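Local coordinates for mandelate racemase/muconate lactonizing protein (Alicyclobacillus acidocaldarius LAA1, PDB 3QLD) that is of unknown specific function but belongs to the enolase superfamily, with an N-terminal alpha+beta capping domain and a TIM-barrel domain, at residues Q4-H9 with V34-A39; G41-S46 with G355-V360; R75-L80 with V375-L380; Q87-R92 with M113-W118; H70-R75 with M106-I111. All blocks are in the same frame, centred on the assembly; numbering follows the deposited sequence. Where two conformers were deposited one is given.

Contact 1. Residues Q4-H9 with V34-A39; sequences QTCVLH and VQLVDA
C6 with L36 and V7 with Q35 pair across two antiparallel strands of the N-terminal domain's sheet, with a classic beta bulge at the end of the segments, where Q4 and T5 both face V37. There V37 O takes two backbone donors, Q4 N at 2.8 Å and T5 N at 3.1 Å. At the bulge Q4 bends at chi2, -88°, and lays its CG against A39 CB, 3.7 Å away.

On the inner face the CB of C6 fits against CD2 of L36 at 3.8 Å, while L8 and V34 lie side by side, CD2 of L8 3.9 Å from CG2 of V34. Helices 61-80 and 105-123 cover this face.

The other face carries V7 and Q35 side by side, pointing the same way. Q35 reaches out extended, CG anti to the backbone N (chi1 166°), which brings OE1 alongside CB of V7 at 3.6 Å; its NE2 goes to E43. H9, whose ring also lies against that of W45, closes the end of the row: its NE2 donates to Q35 OE1 at 2.8 Å, with the oxygen in the imidazole plane but NE2 tilted 34° out of the plane of the Q35 carbonyl.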
# COMPACT_ATOMS: atom_id res chain seq x y z
N GLN A 4 -3.78 -17.90 24.44
CA GLN A 4 -2.83 -19.02 24.23
C GLN A 4 -2.72 -19.51 22.79
O GLN A 4 -1.69 -20.09 22.43
CB GLN A 4 -3.17 -20.25 25.09
CG GLN A 4 -3.41 -20.01 26.59
CD GLN A 4 -2.14 -20.07 27.39
OE1 GLN A 4 -1.29 -20.93 27.17
NE2 GLN A 4 -1.97 -19.12 28.32
N THR A 5 -3.79 -19.41 22.01
CA THR A 5 -3.79 -19.92 20.65
C THR A 5 -4.43 -18.90 19.66
O THR A 5 -5.37 -18.19 20.01
CB THR A 5 -4.50 -21.31 20.56
OG1 THR A 5 -4.02 -22.16 21.59
CG2 THR A 5 -4.26 -21.98 19.20
N CYS A 6 -3.90 -18.86 18.44
CA CYS A 6 -4.51 -18.11 17.32
C CYS A 6 -4.73 -19.16 16.24
O CYS A 6 -3.79 -19.98 15.95
CB CYS A 6 -3.59 -17.00 16.83
SG CYS A 6 -4.17 -16.25 15.32
N VAL A 7 -5.94 -19.21 15.70
CA VAL A 7 -6.22 -20.07 14.56
C VAL A 7 -6.72 -19.18 13.38
O VAL A 7 -7.67 -18.43 13.53
CB VAL A 7 -7.35 -21.10 14.88
CG1 VAL A 7 -7.62 -21.97 13.69
CG2 VAL A 7 -7.00 -21.93 16.17
N LEU A 8 -6.10 -19.32 12.23
CA LEU A 8 -6.53 -18.63 11.02
C LEU A 8 -7.24 -19.59 10.17
O LEU A 8 -6.76 -20.70 9.88
CB LEU A 8 -5.32 -18.06 10.25
CG LEU A 8 -4.36 -17.22 11.08
CD1 LEU A 8 -3.09 -16.84 10.26
CD2 LEU A 8 -5.15 -15.99 11.37
N HIS A 9 -8.38 -19.15 9.68
CA HIS A 9 -9.17 -19.98 8.85
C HIS A 9 -9.31 -19.30 7.50
O HIS A 9 -9.85 -18.21 7.42
CB HIS A 9 -10.60 -20.02 9.42
CG HIS A 9 -10.68 -20.51 10.83
ND1 HIS A 9 -10.75 -21.86 11.13
CD2 HIS A 9 -10.68 -19.84 12.01
CE1 HIS A 9 -10.81 -22.00 12.45
NE2 HIS A 9 -10.75 -20.80 13.01
N VAL A 34 -10.06 -14.80 11.79
CA VAL A 34 -9.06 -14.88 12.84
C VAL A 34 -9.79 -15.33 14.09
O VAL A 34 -10.85 -14.78 14.44
CB VAL A 34 -8.43 -13.54 13.06
CG1 VAL A 34 -7.46 -13.59 14.20
CG2 VAL A 34 -7.67 -13.09 11.75
N GLN A 35 -9.25 -16.37 14.71
CA GLN A 35 -9.83 -16.89 15.98
C GLN A 35 -8.78 -16.87 17.03
O GLN A 35 -7.69 -17.46 16.85
CB GLN A 35 -10.44 -18.28 15.76
CG GLN A 35 -10.76 -19.06 17.12
CD GLN A 35 -11.22 -20.50 16.82
OE1 GLN A 35 -10.79 -21.08 15.83
NE2 GLN A 35 -12.16 -21.06 17.67
N LEU A 36 -9.06 -16.20 18.16
CA LEU A 36 -8.13 -16.18 19.31
C LEU A 36 -8.80 -16.92 20.49
O LEU A 36 -10.00 -16.85 20.66
CB LEU A 36 -7.80 -14.75 19.75
CG LEU A 36 -7.18 -13.87 18.65
CD1 LEU A 36 -7.24 -12.39 19.14
CD2 LEU A 36 -5.71 -14.33 18.42
N VAL A 37 -8.00 -17.65 21.23
CA VAL A 37 -8.50 -18.44 22.39
C VAL A 37 -7.58 -18.28 23.56
O VAL A 37 -6.34 -18.45 23.46
CB VAL A 37 -8.50 -19.90 22.09
CG1 VAL A 37 -9.31 -20.64 23.18
CG2 VAL A 37 -9.12 -20.17 20.70
N ASP A 38 -8.20 -18.04 24.71
CA ASP A 38 -7.39 -17.88 25.89
C ASP A 38 -7.44 -19.17 26.74
O ASP A 38 -8.09 -20.16 26.36
CB ASP A 38 -7.79 -16.59 26.63
CG ASP A 38 -9.06 -16.73 27.43
OD1 ASP A 38 -9.59 -15.68 27.87
OD2 ASP A 38 -9.52 -17.88 27.61
N ALA A 39 -6.67 -19.16 27.82
CA ALA A 39 -6.51 -20.35 28.66
C ALA A 39 -7.86 -20.79 29.27
O ALA A 39 -8.07 -21.99 29.52
CB ALA A 39 -5.39 -20.12 29.74

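Contact 2. Residues G41-S46 with G355-V360; sequences GIEGWS and GVADWV
This is a buried, mostly apolar contact between strand 43-48 and the turn that precedes helix 362-368. V360 lies over one face of the W45 indole: its CG1 sits 4.1 Å from the centroid of the six-membered ring and 10° off the normal, a CH-pi contact, while CG2 covers the same ring system nearer CD2. A357 CB comes in obliquely at W45 CD1, 3.7 Å away, and also meets CB of E43. V356 CG1, which lies between its own backbone N and carbonyl carbon (chi1 73°), touches W45 CB at 3.8 Å.

The turn, with a 3-10 segment at 357-359, lies C-terminal in the chain, so the contact joins the N-terminal domain to the barrel of this enolase-superfamily fold. No direct hydrogen bond crosses it. A water does instead, donating to E43 O at 2.8 Å and accepting from A357 N. E43 holds the indole in turn: its OE1 accepts from W45 NE1 at 3.1 Å on its anti side and from Q35 NE2, and forms a salt bridge with R362.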
# COMPACT_ATOMS: atom_id res chain seq x y z
N GLY A 41 -10.71 -20.71 27.62
CA GLY A 41 -11.55 -21.10 26.47
C GLY A 41 -12.43 -19.98 25.95
O GLY A 41 -13.40 -20.22 25.18
N ILE A 42 -12.15 -18.75 26.41
CA ILE A 42 -12.84 -17.54 25.95
C ILE A 42 -12.18 -17.11 24.61
O ILE A 42 -10.97 -17.23 24.46
CB ILE A 42 -12.83 -16.42 27.00
CG1 ILE A 42 -13.52 -16.95 28.31
CG2 ILE A 42 -13.43 -15.11 26.43
CD1 ILE A 42 -15.04 -16.99 28.22
N GLU A 43 -13.03 -16.75 23.66
CA GLU A 43 -12.64 -16.60 22.24
C GLU A 43 -12.94 -15.24 21.67
O GLU A 43 -13.98 -14.67 21.95
CB GLU A 43 -13.36 -17.60 21.36
CG GLU A 43 -12.89 -18.98 21.69
CD GLU A 43 -13.42 -20.04 20.79
OE1 GLU A 43 -14.07 -19.74 19.77
OE2 GLU A 43 -13.20 -21.22 21.15
N GLY A 44 -12.06 -14.75 20.78
CA GLY A 44 -12.44 -13.66 19.91
C GLY A 44 -12.31 -14.05 18.43
O GLY A 44 -11.42 -14.83 18.09
N TRP A 45 -13.22 -13.56 17.58
CA TRP A 45 -13.17 -13.72 16.11
C TRP A 45 -13.16 -12.38 15.38
O TRP A 45 -13.70 -11.38 15.89
CB TRP A 45 -14.40 -14.49 15.60
CG TRP A 45 -14.43 -15.92 16.10
CD1 TRP A 45 -14.61 -16.33 17.39
CD2 TRP A 45 -14.29 -17.10 15.31
NE1 TRP A 45 -14.57 -17.71 17.45
CE2 TRP A 45 -14.37 -18.21 16.19
CE3 TRP A 45 -14.06 -17.33 13.93
CZ2 TRP A 45 -14.29 -19.54 15.75
CZ3 TRP A 45 -13.99 -18.66 13.49
CH2 TRP A 45 -14.10 -19.75 14.39
N SER A 46 -12.63 -12.38 14.15
CA SER A 46 -12.73 -11.22 13.25
C SER A 46 -12.55 -11.69 11.85
O SER A 46 -12.18 -12.85 11.63
CB SER A 46 -11.62 -10.23 13.52
OG SER A 46 -10.38 -10.81 13.20
N GLY A 355 -18.95 -9.77 22.05
CA GLY A 355 -18.16 -10.64 21.18
C GLY A 355 -19.02 -11.51 20.29
O GLY A 355 -20.09 -11.98 20.68
N VAL A 356 -18.54 -11.80 19.08
CA VAL A 356 -19.30 -12.65 18.18
C VAL A 356 -19.12 -14.17 18.34
O VAL A 356 -19.79 -14.92 17.67
CB VAL A 356 -19.06 -12.22 16.72
CG1 VAL A 356 -17.66 -12.65 16.28
CG2 VAL A 356 -20.08 -12.80 15.83
N ALA A 357 -18.22 -14.63 19.20
CA ALA A 357 -17.90 -16.08 19.26
C ALA A 357 -19.11 -16.99 19.36
O ALA A 357 -19.21 -17.98 18.60
CB ALA A 357 -16.83 -16.40 20.38
N ASP A 358 -20.08 -16.62 20.22
CA ASP A 358 -21.28 -17.45 20.53
C ASP A 358 -22.24 -17.62 19.37
O ASP A 358 -23.04 -18.56 19.36
CB ASP A 358 -22.06 -16.90 21.73
CG ASP A 358 -21.38 -17.21 23.05
OD1 ASP A 358 -20.36 -17.96 23.01
OD2 ASP A 358 -21.85 -16.75 24.14
N TRP A 359 -22.11 -16.71 18.39
CA TRP A 359 -22.90 -16.64 17.22
C TRP A 359 -22.32 -17.42 16.03
O TRP A 359 -23.00 -17.64 15.06
CB TRP A 359 -23.07 -15.17 16.81
CG TRP A 359 -23.99 -14.42 17.66
CD1 TRP A 359 -24.59 -14.86 18.83
CD2 TRP A 359 -24.46 -13.06 17.47
NE1 TRP A 359 -25.39 -13.87 19.35
CE2 TRP A 359 -25.34 -12.77 18.54
CE3 TRP A 359 -24.23 -12.07 16.49
CZ2 TRP A 359 -25.99 -11.53 18.68
CZ3 TRP A 359 -24.88 -10.81 16.63
CH2 TRP A 359 -25.74 -10.56 17.71
N VAL A 360 -21.06 -17.82 16.12
CA VAL A 360 -20.39 -18.53 15.04
C VAL A 360 -20.81 -20.00 14.90
O VAL A 360 -20.74 -20.77 15.87
CB VAL A 360 -18.86 -18.43 15.22
CG1 VAL A 360 -18.16 -19.18 14.06
CG2 VAL A 360 -18.39 -16.96 15.27
O HOH W 1 -16.29 -13.36 20.94

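Contact 3. Residues R75-L80 with V375-L380; sequences RFARWL and VDLRTL
L377 and A77 bring the C-terminal segment against helix 61-80, their CA atoms 5.2 Å apart. The close-packed part is mostly apolar side chains, with one carbonyl oxygen, L377 O, 3.4 Å from the A77 CB methyl. That lone A77 CB fits between L377 and L380, 3.7 Å from L380 CD2. L377, with CG anti to its carbonyl carbon (chi1 -76°), sends CD1 across to L80 CD1 at 3.6 Å and CD2 toward A77 CB, 4.0 Å away. The same L80 CD1 rests on one face of the F76 ring.

Outward the contact gives way to the surface. R378 and T379 are exposed, and L380, though touching A77, lies at the margin. An Asx turn bends the chain here: D376 OD1 accepts from R378 N at 2.9 Å and only weakly from T379 N.

Strand 369-376, whose last two residues open the segment, pairs with strand 3-15, V375 bonding to C6; just past its end L377 bonds to Q4, while F76 reaches I111 and V115 of helix 105-123.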
# COMPACT_ATOMS: atom_id res chain seq x y z
N ARG A 75 4.45 -11.19 15.56
CA ARG A 75 4.66 -9.92 16.24
C ARG A 75 3.71 -9.78 17.39
O ARG A 75 4.09 -9.17 18.42
CB ARG A 75 4.49 -8.73 15.29
CG ARG A 75 5.78 -8.40 14.48
CD ARG A 75 5.35 -7.31 13.50
NE ARG A 75 6.50 -6.81 12.77
CZ ARG A 75 7.09 -7.42 11.74
NH1 ARG A 75 6.66 -8.62 11.33
NH2 ARG A 75 8.15 -6.83 11.15
N PHE A 76 2.48 -10.27 17.19
CA PHE A 76 1.42 -10.21 18.21
C PHE A 76 1.76 -11.14 19.39
O PHE A 76 1.59 -10.75 20.53
CB PHE A 76 0.08 -10.51 17.55
CG PHE A 76 -1.08 -10.65 18.49
CD1 PHE A 76 -1.86 -11.83 18.48
CD2 PHE A 76 -1.42 -9.62 19.37
CE1 PHE A 76 -2.92 -11.98 19.30
CE2 PHE A 76 -2.47 -9.78 20.26
CZ PHE A 76 -3.26 -10.95 20.21
N ALA A 77 2.25 -12.35 19.12
CA ALA A 77 2.75 -13.28 20.16
C ALA A 77 3.86 -12.65 20.97
O ALA A 77 3.89 -12.76 22.18
CB ALA A 77 3.27 -14.55 19.52
N ARG A 78 4.78 -11.96 20.29
CA ARG A 78 5.89 -11.34 21.01
C ARG A 78 5.33 -10.31 21.99
O ARG A 78 5.75 -10.28 23.16
CB ARG A 78 6.91 -10.71 20.03
CG ARG A 78 8.19 -10.09 20.68
CD ARG A 78 9.16 -9.50 19.59
NE ARG A 78 8.70 -8.18 19.10
CZ ARG A 78 8.68 -7.79 17.82
NH1 ARG A 78 9.09 -8.61 16.85
NH2 ARG A 78 8.23 -6.58 17.49
N TRP A 79 4.34 -9.53 21.55
CA TRP A 79 3.75 -8.48 22.37
C TRP A 79 2.97 -9.06 23.57
O TRP A 79 2.98 -8.46 24.65
CB TRP A 79 2.85 -7.60 21.51
CG TRP A 79 2.06 -6.47 22.17
CD1 TRP A 79 2.51 -5.21 22.43
CD2 TRP A 79 0.66 -6.48 22.56
NE1 TRP A 79 1.52 -4.45 22.99
CE2 TRP A 79 0.36 -5.18 23.06
CE3 TRP A 79 -0.36 -7.44 22.50
CZ2 TRP A 79 -0.90 -4.83 23.56
CZ3 TRP A 79 -1.63 -7.10 22.99
CH2 TRP A 79 -1.89 -5.76 23.51
N LEU A 80 2.32 -10.21 23.37
CA LEU A 80 1.53 -10.86 24.40
C LEU A 80 2.40 -11.31 25.55
O LEU A 80 1.94 -11.40 26.69
CB LEU A 80 0.76 -12.05 23.83
CG LEU A 80 -0.51 -11.70 23.03
CD1 LEU A 80 -1.01 -12.97 22.37
CD2 LEU A 80 -1.59 -11.09 23.85
N VAL A 375 -1.52 -21.66 15.92
CA VAL A 375 -0.25 -21.46 16.56
C VAL A 375 -0.37 -21.28 18.07
O VAL A 375 -1.26 -20.55 18.56
CB VAL A 375 0.51 -20.28 15.91
CG1 VAL A 375 -0.06 -18.92 16.32
CG2 VAL A 375 2.03 -20.39 16.16
N ASP A 376 0.51 -21.98 18.79
CA ASP A 376 0.69 -21.78 20.21
C ASP A 376 1.28 -20.39 20.35
O ASP A 376 2.38 -20.11 19.84
CB ASP A 376 1.64 -22.85 20.78
CG ASP A 376 1.71 -22.83 22.27
OD1 ASP A 376 1.81 -21.73 22.90
OD2 ASP A 376 1.64 -23.95 22.85
N LEU A 377 0.57 -19.51 21.04
CA LEU A 377 1.02 -18.13 21.11
C LEU A 377 2.20 -17.96 22.04
O LEU A 377 2.96 -17.03 21.85
CB LEU A 377 -0.12 -17.18 21.45
CG LEU A 377 -1.10 -16.85 20.32
CD1 LEU A 377 -2.27 -16.05 20.91
CD2 LEU A 377 -0.40 -16.05 19.17
N ARG A 378 2.35 -18.86 23.02
CA ARG A 378 3.49 -18.78 24.00
C ARG A 378 4.84 -19.27 23.47
O ARG A 378 5.90 -18.69 23.79
CB ARG A 378 3.15 -19.42 25.37
CG ARG A 378 1.65 -19.33 25.81
CD ARG A 378 1.12 -17.93 26.29
NE ARG A 378 1.88 -17.39 27.43
CZ ARG A 378 2.89 -16.51 27.31
NH1 ARG A 378 3.55 -16.09 28.38
NH2 ARG A 378 3.24 -16.06 26.10
N THR A 379 4.81 -20.32 22.64
CA THR A 379 6.01 -20.87 22.01
C THR A 379 6.26 -20.29 20.62
O THR A 379 7.34 -19.76 20.37
CB THR A 379 5.99 -22.41 21.99
OG1 THR A 379 4.89 -22.89 21.21
CG2 THR A 379 5.87 -22.97 23.42
N LEU A 380 5.26 -20.37 19.74
CA LEU A 380 5.32 -20.00 18.31
C LEU A 380 5.43 -21.19 17.32
O LEU A 380 5.82 -21.03 16.16
CB LEU A 380 6.32 -18.85 18.01
CG LEU A 380 5.77 -17.44 18.28
CD1 LEU A 380 6.88 -16.36 18.26
CD2 LEU A 380 4.65 -17.10 17.28

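Contact 4. Residues Q87-R92 with M113-W118; sequences QDVDPR and MAVWDW
P91 lies over one face of W116 in a CH-pi contact: its CB stands 3.5 Å from the centroid of the five-membered ring and 5° off the normal, the two side chains crossing at about a right angle. R92 runs extended from CG to NE, with CG 3.9 Å from W116 CZ2, and carries the guanidinium until one face has W116 CH2 over its centre, the two planes 80° apart.

Apolar contacts make up the remainder. V89 CB meets W118 at CZ3, 3.8 Å away, and V115 CG1 lies 4.1 Å from P91 CB. No hydrogen bond crosses between the segments; within the loop, in an Asx turn, D90 OD1 accepts from R92 N at 3.0 Å, from above the carboxylate plane. V89 O is buried without a partner in the model.

The loop lies along helix 105-123 in the N-terminal domain; W79 of helix 61-80 packs on V89, W118 NE1 reaches D38 at the end of strand 25-38, and V115 leans on L36 of that strand.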
# COMPACT_ATOMS: atom_id res chain seq x y z
N GLN A 87 -1.14 -8.54 33.06
CA GLN A 87 -2.36 -8.74 33.84
C GLN A 87 -3.59 -8.42 33.04
O GLN A 87 -4.57 -9.17 33.05
CB GLN A 87 -2.34 -7.96 35.16
CG GLN A 87 -1.94 -6.46 35.07
CD GLN A 87 -2.57 -5.62 36.19
OE1 GLN A 87 -2.79 -6.10 37.32
NE2 GLN A 87 -2.86 -4.36 35.88
N ASP A 88 -3.53 -7.31 32.33
CA ASP A 88 -4.60 -6.99 31.43
C ASP A 88 -4.08 -6.80 30.01
O ASP A 88 -2.96 -6.27 29.79
CB ASP A 88 -5.36 -5.77 31.93
CG ASP A 88 -5.92 -5.97 33.35
OD1 ASP A 88 -6.72 -6.92 33.56
OD2 ASP A 88 -5.55 -5.19 34.24
N VAL A 89 -4.85 -7.32 29.07
CA VAL A 89 -4.64 -6.98 27.67
C VAL A 89 -5.66 -5.91 27.30
O VAL A 89 -6.86 -6.17 27.29
CB VAL A 89 -4.71 -8.21 26.74
CG1 VAL A 89 -4.44 -7.80 25.33
CG2 VAL A 89 -3.71 -9.27 27.19
N ASP A 90 -5.17 -4.70 27.02
CA ASP A 90 -5.99 -3.56 26.65
C ASP A 90 -6.11 -3.53 25.09
O ASP A 90 -5.09 -3.32 24.41
CB ASP A 90 -5.34 -2.27 27.18
CG ASP A 90 -6.16 -1.01 26.89
OD1 ASP A 90 -7.25 -1.11 26.26
OD2 ASP A 90 -5.73 0.10 27.33
N PRO A 91 -7.31 -3.78 24.53
CA PRO A 91 -7.41 -3.77 23.05
C PRO A 91 -7.04 -2.43 22.46
O PRO A 91 -6.76 -2.33 21.28
CB PRO A 91 -8.89 -4.04 22.76
CG PRO A 91 -9.59 -4.00 24.09
CD PRO A 91 -8.60 -4.06 25.18
N ARG A 92 -7.05 -1.39 23.30
CA ARG A 92 -6.74 -0.03 22.84
C ARG A 92 -5.31 0.13 22.36
O ARG A 92 -5.01 1.03 21.56
CB ARG A 92 -7.08 1.02 23.93
CG ARG A 92 -8.60 1.30 24.02
CD ARG A 92 -8.96 2.18 25.22
NE ARG A 92 -10.40 2.24 25.52
CZ ARG A 92 -11.33 2.91 24.81
NH1 ARG A 92 -11.01 3.59 23.69
NH2 ARG A 92 -12.61 2.89 25.21
N MSE A 113 -9.13 -6.21 15.69
CA MSE A 113 -10.57 -6.41 15.88
C MSE A 113 -10.89 -7.74 16.63
O MSE A 113 -11.85 -7.77 17.43
CB MSE A 113 -11.33 -6.33 14.57
CG MSE A 113 -11.33 -4.85 14.04
SE MSE A 113 -11.82 -4.67 12.17
CE MSE A 113 -13.72 -4.81 12.10
N ALA A 114 -10.07 -8.78 16.39
CA ALA A 114 -10.26 -10.06 17.12
C ALA A 114 -9.92 -9.79 18.60
O ALA A 114 -10.58 -10.36 19.51
CB ALA A 114 -9.37 -11.12 16.52
N VAL A 115 -8.93 -8.94 18.89
CA VAL A 115 -8.59 -8.65 20.29
C VAL A 115 -9.74 -7.86 21.01
O VAL A 115 -10.11 -8.17 22.17
CB VAL A 115 -7.27 -7.93 20.41
CG1 VAL A 115 -6.96 -7.55 21.85
CG2 VAL A 115 -6.18 -8.85 19.90
N TRP A 116 -10.29 -6.86 20.34
CA TRP A 116 -11.51 -6.17 20.82
C TRP A 116 -12.65 -7.15 21.09
O TRP A 116 -13.41 -7.01 22.08
CB TRP A 116 -11.97 -5.12 19.80
CG TRP A 116 -11.32 -3.78 19.97
CD1 TRP A 116 -10.26 -3.28 19.27
CD2 TRP A 116 -11.72 -2.74 20.88
NE1 TRP A 116 -9.95 -2.01 19.71
CE2 TRP A 116 -10.85 -1.65 20.67
CE3 TRP A 116 -12.76 -2.63 21.82
CZ2 TRP A 116 -10.96 -0.46 21.40
CZ3 TRP A 116 -12.85 -1.43 22.57
CH2 TRP A 116 -11.96 -0.37 22.35
N ASP A 117 -12.78 -8.13 20.20
CA ASP A 117 -13.88 -9.06 20.24
C ASP A 117 -13.66 -9.99 21.42
O ASP A 117 -14.60 -10.29 22.16
CB ASP A 117 -13.96 -9.82 18.89
CG ASP A 117 -15.19 -10.70 18.79
OD1 ASP A 117 -16.27 -10.20 18.38
OD2 ASP A 117 -15.04 -11.93 19.14
N TRP A 118 -12.43 -10.48 21.57
CA TRP A 118 -12.07 -11.37 22.68
C TRP A 118 -12.31 -10.61 23.98
O TRP A 118 -12.92 -11.16 24.90
CB TRP A 118 -10.60 -11.80 22.61
CG TRP A 118 -10.07 -12.23 23.95
CD1 TRP A 118 -10.25 -13.48 24.53
CD2 TRP A 118 -9.33 -11.44 24.89
NE1 TRP A 118 -9.63 -13.51 25.75
CE2 TRP A 118 -9.08 -12.28 26.01
CE3 TRP A 118 -8.84 -10.11 24.90
CZ2 TRP A 118 -8.36 -11.83 27.13
CZ3 TRP A 118 -8.11 -9.68 25.99
CH2 TRP A 118 -7.90 -10.53 27.12

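Contact 5. Residues H70-R75 with M106-I111; sequences HHLVPR and MSVAAI. With SO4 (sulfate ion), chain E.
L72 drives its CD1 into helix 106-111 and makes most of this helix-helix contact. With CG anti to the carbonyl carbon (chi1 -55°) and chi2 extended at -167°, the methyl comes down on S107; the 3.5 Å from L72 CD1 to S107 CB is tighter than usual. V108 CG2 borders the same L72 CD1 at 4.0 Å. Beside L72, V73 CG2 meets I111 CD1, a doubtful pair since I111 has two conformers.

Segments 70-75 and 106-111, packed on one face of the N-terminal domain's sheet, run 29° from parallel with axes 10.4 Å apart. R75 reaches H71 O with an extended chain, NH1 donating at 3.0 Å from above the carbonyl plane; it also meets D100, and E53 of the second subunit. H70 NE2 donates at 3.0 Å to O3 of a sulfate, probably from the crystallisation liquor, also held by W65 and by H384 of the evident C-terminal tag.

No hydrogen bond links the helices: their hold is dispersion and shape, while polar groups turn to the second subunit and the sulfate.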
# COMPACT_ATOMS: atom_id res chain seq x y z
N HIS A 70 3.20 -15.14 8.69
CA HIS A 70 4.64 -15.04 8.79
C HIS A 70 5.12 -13.73 9.40
O HIS A 70 6.32 -13.62 9.71
CB HIS A 70 5.30 -15.35 7.41
CG HIS A 70 5.06 -16.76 6.94
ND1 HIS A 70 5.68 -17.85 7.53
CD2 HIS A 70 4.25 -17.26 5.97
CE1 HIS A 70 5.29 -18.95 6.93
NE2 HIS A 70 4.40 -18.64 6.00
N HIS A 71 4.23 -12.75 9.61
CA HIS A 71 4.64 -11.46 10.10
C HIS A 71 3.88 -10.86 11.27
O HIS A 71 4.49 -10.48 12.31
CB HIS A 71 4.65 -10.43 8.95
CG HIS A 71 5.52 -10.86 7.82
ND1 HIS A 71 6.87 -10.57 7.79
CD2 HIS A 71 5.30 -11.74 6.80
CE1 HIS A 71 7.42 -11.16 6.73
NE2 HIS A 71 6.50 -11.89 6.13
N LEU A 72 2.56 -10.77 11.11
CA LEU A 72 1.73 -10.12 12.12
C LEU A 72 1.47 -11.02 13.34
O LEU A 72 1.70 -10.56 14.45
CB LEU A 72 0.40 -9.61 11.51
CG LEU A 72 0.52 -8.69 10.32
CD1 LEU A 72 -0.88 -8.05 10.10
CD2 LEU A 72 1.55 -7.62 10.60
N VAL A 73 1.10 -12.28 13.12
CA VAL A 73 0.86 -13.18 14.29
C VAL A 73 2.11 -13.36 15.13
O VAL A 73 2.03 -13.25 16.39
CB VAL A 73 0.09 -14.48 13.89
CG1 VAL A 73 -0.05 -15.46 15.11
CG2 VAL A 73 -1.26 -14.07 13.38
N PRO A 74 3.30 -13.53 14.50
CA PRO A 74 4.51 -13.58 15.34
C PRO A 74 4.75 -12.33 16.14
O PRO A 74 5.15 -12.39 17.32
CB PRO A 74 5.62 -13.82 14.32
CG PRO A 74 4.92 -14.69 13.31
CD PRO A 74 3.62 -13.90 13.11
N ARG A 75 4.45 -11.19 15.56
CA ARG A 75 4.66 -9.92 16.24
C ARG A 75 3.71 -9.78 17.39
O ARG A 75 4.09 -9.17 18.42
CB ARG A 75 4.49 -8.73 15.29
CG ARG A 75 5.78 -8.40 14.48
CD ARG A 75 5.35 -7.31 13.50
NE ARG A 75 6.50 -6.81 12.77
CZ ARG A 75 7.09 -7.42 11.74
NH1 ARG A 75 6.66 -8.62 11.33
NH2 ARG A 75 8.15 -6.83 11.15
N MSE A 106 -5.69 -3.98 6.35
CA MSE A 106 -6.74 -4.99 6.53
C MSE A 106 -6.26 -6.20 7.36
O MSE A 106 -7.05 -6.78 8.14
CB MSE A 106 -7.34 -5.42 5.19
CG MSE A 106 -8.07 -4.28 4.46
SE MSE A 106 -8.37 -4.83 2.63
CE MSE A 106 -9.36 -3.29 1.98
N SER A 107 -4.99 -6.57 7.18
CA SER A 107 -4.35 -7.64 7.99
C SER A 107 -4.16 -7.18 9.44
O SER A 107 -4.53 -7.91 10.40
CB SER A 107 -3.00 -8.07 7.37
OG SER A 107 -3.35 -8.88 6.29
N VAL A 108 -3.69 -5.95 9.60
CA VAL A 108 -3.52 -5.37 10.92
C VAL A 108 -4.87 -5.33 11.64
O VAL A 108 -4.98 -5.71 12.83
CB VAL A 108 -2.87 -3.94 10.83
CG1 VAL A 108 -3.07 -3.17 12.13
CG2 VAL A 108 -1.34 -4.06 10.58
N ALA A 109 -5.88 -4.88 10.92
CA ALA A 109 -7.23 -4.73 11.47
C ALA A 109 -7.78 -6.08 11.95
O ALA A 109 -8.57 -6.15 12.94
CB ALA A 109 -8.13 -4.24 10.39
N ALA A 110 -7.44 -7.17 11.23
CA ALA A 110 -7.97 -8.46 11.67
C ALA A 110 -7.44 -8.83 13.08
O ALA A 110 -8.19 -9.34 13.93
CB ALA A 110 -7.76 -9.56 10.62
N ILE A 111 -6.17 -8.57 13.32
CA ILE A 111 -5.61 -8.76 14.64
C ILE A 111 -6.33 -7.89 15.66
O ILE A 111 -6.95 -8.41 16.64
CB ILE A 111 -4.11 -8.44 14.62
CG1 ILE A 111 -3.42 -9.39 13.64
CG2 ILE A 111 -3.50 -8.53 16.04
CD1 ILE A 111 -3.49 -10.85 14.10
S SO4 E . 1.51 -20.99 4.32
O1 SO4 E . 0.33 -21.22 5.16
O2 SO4 E . 1.48 -19.69 3.64
O3 SO4 E . 2.73 -21.03 5.15
O4 SO4 E . 1.53 -22.06 3.30

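Contact 1 is the sheet on which the others build. Contact 2 extends it by one strand, with L36 N to G44 O at 2.7 Å, and contact 3 adds the strand on the other flank, C6 O lying 2.8 Å from V375 N; the centres of contacts 2 and 3 are about 19 Å apart, without touching. Contacts 3 and 5 share R75 on helix 61-80, and contacts 4 and 5 follow helix 105-123. D117 ties contact 4 to contact 2, its OD1 2.9 Å from V356 N and its OD2 2.9 Å from W45 N. Contact 5 alone meets the sulfate, and it and contact 3 both touch the second subunit.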